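PDB 1C7O: cystalysin from Treponema denticola, which belongs to the aminotransferase class I and II family of pyridoxal-phosphate-dependent enzymes. Local coordinates for residues H348-F353 with E384-A389. Sequence-based numbering, arbitrary orientation.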
ATOM      1  N   HIS A 348      19.055   2.300  27.957  1.00 35.49           N
ATOM      2  CA  HIS A 348      19.365   1.382  29.045  1.00 35.22           C
ATOM      3  C   HIS A 348      19.277   1.856  30.491  1.00 35.75           C
ATOM      4  O   HIS A 348      18.955   1.064  31.372  1.00 36.38           O
ATOM      5  CB  HIS A 348      20.731   0.756  28.798  1.00 34.72           C
ATOM      6  CG  HIS A 348      20.804  -0.020  27.523  1.00 33.69           C
ATOM      7  ND1 HIS A 348      21.115   0.565  26.314  1.00 33.57           N
ATOM      8  CD2 HIS A 348      20.557  -1.326  27.259  1.00 32.68           C
ATOM      9  CE1 HIS A 348      21.056  -0.347  25.361  1.00 33.47           C
ATOM     10  NE2 HIS A 348      20.719  -1.502  25.907  1.00 32.78           N
ATOM     11  N   LYS A 349      19.557   3.127  30.752  1.00 36.82           N
ATOM     12  CA  LYS A 349      19.494   3.627  32.124  1.00 35.65           C
ATOM     13  C   LYS A 349      18.106   4.089  32.507  1.00 34.03           C
ATOM     14  O   LYS A 349      17.535   3.608  33.476  1.00 35.57           O
ATOM     15  CB  LYS A 349      20.485   4.774  32.331  1.00 39.39           C
ATOM     16  CG  LYS A 349      21.937   4.343  32.459  1.00 41.77           C
ATOM     17  CD  LYS A 349      22.165   3.568  33.749  1.00 44.68           C
ATOM     18  CE  LYS A 349      23.615   3.150  33.888  1.00 45.95           C
ATOM     19  NZ  LYS A 349      23.809   2.292  35.086  1.00 50.03           N
ATOM     20  N   ALA A 350      17.562   5.032  31.755  1.00 32.39           N
ATOM     21  CA  ALA A 350      16.230   5.536  32.059  1.00 32.91           C
ATOM     22  C   ALA A 350      15.145   4.680  31.428  1.00 31.80           C
ATOM     23  O   ALA A 350      13.978   4.791  31.788  1.00 32.14           O
ATOM     24  CB  ALA A 350      16.090   6.975  31.577  1.00 34.30           C
ATOM     25  N   GLN A 351      15.538   3.818  30.496  1.00 32.02           N
ATOM     26  CA  GLN A 351      14.581   2.976  29.791  1.00 32.52           C
ATOM     27  C   GLN A 351      13.432   3.836  29.267  1.00 32.22           C
ATOM     28  O   GLN A 351      12.264   3.468  29.354  1.00 31.84           O
ATOM     29  CB  GLN A 351      14.046   1.857  30.693  1.00 31.29           C
ATOM     30  CG  GLN A 351      14.980   0.667  30.806  1.00 30.18           C
ATOM     31  CD  GLN A 351      14.356  -0.504  31.541  1.00 30.75           C
ATOM     32  OE1 GLN A 351      13.231  -0.911  31.245  1.00 30.76           O
ATOM     33  NE2 GLN A 351      15.089  -1.062  32.497  1.00 29.66           N
ATOM     34  N   ILE A 352      13.776   5.004  28.743  1.00 32.63           N
ATOM     35  CA  ILE A 352      12.776   5.885  28.170  1.00 34.40           C
ATOM     36  C   ILE A 352      13.167   5.965  26.692  1.00 34.35           C
ATOM     37  O   ILE A 352      14.283   6.369  26.352  1.00 36.00           O
ATOM     38  CB  ILE A 352      12.772   7.284  28.864  1.00 34.54           C
ATOM     39  CG1 ILE A 352      11.353   7.865  28.815  1.00 35.39           C
ATOM     40  CG2 ILE A 352      13.769   8.232  28.193  1.00 33.50           C
ATOM     41  CD1 ILE A 352      11.171   9.142  29.617  1.00 35.17           C
ATOM     42  N   PHE A 353      12.259   5.543  25.819  1.00 33.31           N
ATOM     43  CA  PHE A 353      12.535   5.519  24.388  1.00 31.56           C
ATOM     44  C   PHE A 353      11.980   6.682  23.584  1.00 31.37           C
ATOM     45  O   PHE A 353      10.797   6.721  23.258  1.00 29.50           O
ATOM     46  CB  PHE A 353      12.036   4.204  23.798  1.00 29.69           C
ATOM     47  CG  PHE A 353      12.678   2.997  24.401  1.00 26.35           C
ATOM     48  CD1 PHE A 353      12.397   2.623  25.712  1.00 26.52           C
ATOM     49  CD2 PHE A 353      13.587   2.247  23.672  1.00 23.47           C
ATOM     50  CE1 PHE A 353      13.020   1.517  26.286  1.00 25.41           C
ATOM     51  CE2 PHE A 353      14.214   1.139  24.237  1.00 24.47           C
ATOM     52  CZ  PHE A 353      13.931   0.775  25.546  1.00 22.72           C
ATOM     53  N   GLU A 384       9.261  10.150  35.809  1.00 31.65           N
ATOM     54  CA  GLU A 384       9.786   9.742  37.107  1.00 34.39           C
ATOM     55  C   GLU A 384      10.966   8.777  36.968  1.00 34.37           C
ATOM     56  O   GLU A 384      11.940   8.854  37.717  1.00 34.54           O
ATOM     57  CB  GLU A 384       8.662   9.106  37.933  1.00 35.52           C
ATOM     58  CG  GLU A 384       9.042   8.780  39.365  1.00 40.39           C
ATOM     59  CD  GLU A 384       9.866   9.875  40.013  1.00 43.38           C
ATOM     60  OE1 GLU A 384       9.539  11.071  39.829  1.00 45.08           O
ATOM     61  OE2 GLU A 384      10.844   9.537  40.715  1.00 45.81           O
ATOM     62  N   ARG A 385      10.873   7.877  35.998  1.00 35.28           N
ATOM     63  CA  ARG A 385      11.924   6.900  35.728  1.00 35.43           C
ATOM     64  C   ARG A 385      13.198   7.627  35.266  1.00 35.05           C
ATOM     65  O   ARG A 385      14.306   7.257  35.651  1.00 36.21           O
ATOM     66  CB  ARG A 385      11.444   5.930  34.642  1.00 35.26           C
ATOM     67  CG  ARG A 385      12.161   4.589  34.573  1.00 36.24           C
ATOM     68  CD  ARG A 385      11.718   3.836  33.323  1.00 36.49           C
ATOM     69  NE  ARG A 385      10.270   3.923  33.158  1.00 38.66           N
ATOM     70  CZ  ARG A 385       9.652   3.979  31.985  1.00 37.27           C
ATOM     71  NH1 ARG A 385      10.355   3.952  30.866  1.00 38.27           N
ATOM     72  NH2 ARG A 385       8.333   4.083  31.933  1.00 40.42           N
ATOM     73  N   LEU A 386      13.038   8.652  34.430  1.00 34.42           N
ATOM     74  CA  LEU A 386      14.180   9.424  33.936  1.00 34.07           C
ATOM     75  C   LEU A 386      14.720  10.264  35.089  1.00 34.17           C
ATOM     76  O   LEU A 386      15.929  10.456  35.233  1.00 32.95           O
ATOM     77  CB  LEU A 386      13.752  10.351  32.789  1.00 33.04           C
ATOM     78  CG  LEU A 386      14.769  11.380  32.270  1.00 32.24           C
ATOM     79  CD1 LEU A 386      15.897  10.688  31.519  1.00 31.00           C
ATOM     80  CD2 LEU A 386      14.063  12.360  31.346  1.00 33.44           C
ATOM     81  N   ASN A 387      13.798  10.761  35.902  1.00 33.60           N
ATOM     82  CA  ASN A 387      14.132  11.573  37.054  1.00 35.63           C
ATOM     83  C   ASN A 387      15.212  10.853  37.867  1.00 37.10           C
ATOM     84  O   ASN A 387      16.254  11.432  38.187  1.00 36.42           O
ATOM     85  CB  ASN A 387      12.867  11.795  37.890  1.00 34.85           C
ATOM     86  CG  ASN A 387      13.040  12.865  38.944  1.00 36.09           C
ATOM     87  OD1 ASN A 387      13.724  13.861  38.724  1.00 34.27           O
ATOM     88  ND2 ASN A 387      12.398  12.673  40.096  1.00 36.63           N
ATOM     89  N   LYS A 388      14.964   9.581  38.180  1.00 37.65           N
ATOM     90  CA  LYS A 388      15.911   8.782  38.948  1.00 39.23           C
ATOM     91  C   LYS A 388      17.219   8.558  38.187  1.00 39.00           C
ATOM     92  O   LYS A 388      18.303   8.673  38.766  1.00 38.82           O
ATOM     93  CB  LYS A 388      15.307   7.420  39.320  1.00 40.25           C
ATOM     94  CG  LYS A 388      14.052   7.487  40.192  1.00 46.08           C
ATOM     95  CD  LYS A 388      13.730   6.116  40.810  1.00 49.42           C
ATOM     96  CE  LYS A 388      12.332   6.056  41.445  1.00 51.58           C
ATOM     97  NZ  LYS A 388      11.215   6.011  40.437  1.00 50.87           N
ATOM     98  N   ALA A 389      17.115   8.239  36.896  1.00 37.18           N
ATOM     99  CA  ALA A 389      18.294   8.000  36.066  1.00 36.29           C
ATOM    100  C   ALA A 389      19.187   9.232  36.009  1.00 36.55           C
ATOM    101  O   ALA A 389      20.414   9.117  36.026  1.00 36.15           O
ATOM    102  CB  ALA A 389      17.879   7.595  34.655  1.00 36.43           C
TER
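Ala350 and Leu386 bring two helices together, with their CA atoms 4.8 Å apart. The contact joins the C-terminal end of helix 339-350 and the loop after it to helix 376-393. Both helices belong to the part of this PLP-dependent aminotransferase-type fold that follows the large seven-stranded sheet and carries a small antiparallel sheet of its own. The site lies near the periphery: the centre of the contact is about 25 Å from the centre of the chain.

The packing is apolar. Two alanines face each other where the helices approach, with Ala350 CB 3.6 Å from Ala389 CB. The same methyl of Ala350 lies 3.7 Å from Leu386 CD1, so it meets residues three positions apart on helix 376-393. The CG of Leu386 stands anti to the backbone N (chi1 172°), which helps to place CD1 against that methyl. Leu386 CB meets the end of Ile352, with CD1 of Ile352 at 4.3 Å. Met346 touches both Ile352 and Leu386, and Phe310 of helix 289-313 also packs on Leu386.

The polar part is the reach of Arg385 to the chain just past the helix end. Gln351 is the first residue to leave helical geometry, with a positive phi. The carbonyl of this residue faces the guanidinium. Gln351 CB also lies beside Arg385 CD, while its OE1 bonds to Gly30 N. Both side chains touch Val33, which ties the contact to the N-terminal loop. The Arg385 chain bends at chi3 (-44°), and Gln351 O meets the guanidinium at its edge, near the plane. The hydrogen bond modelled there is doubtful in detail: Arg385 NH1 sits 2.5 Å from Gln351 O, too short, and with an N-H...O angle of 118° too bent, for its geometry to be trusted.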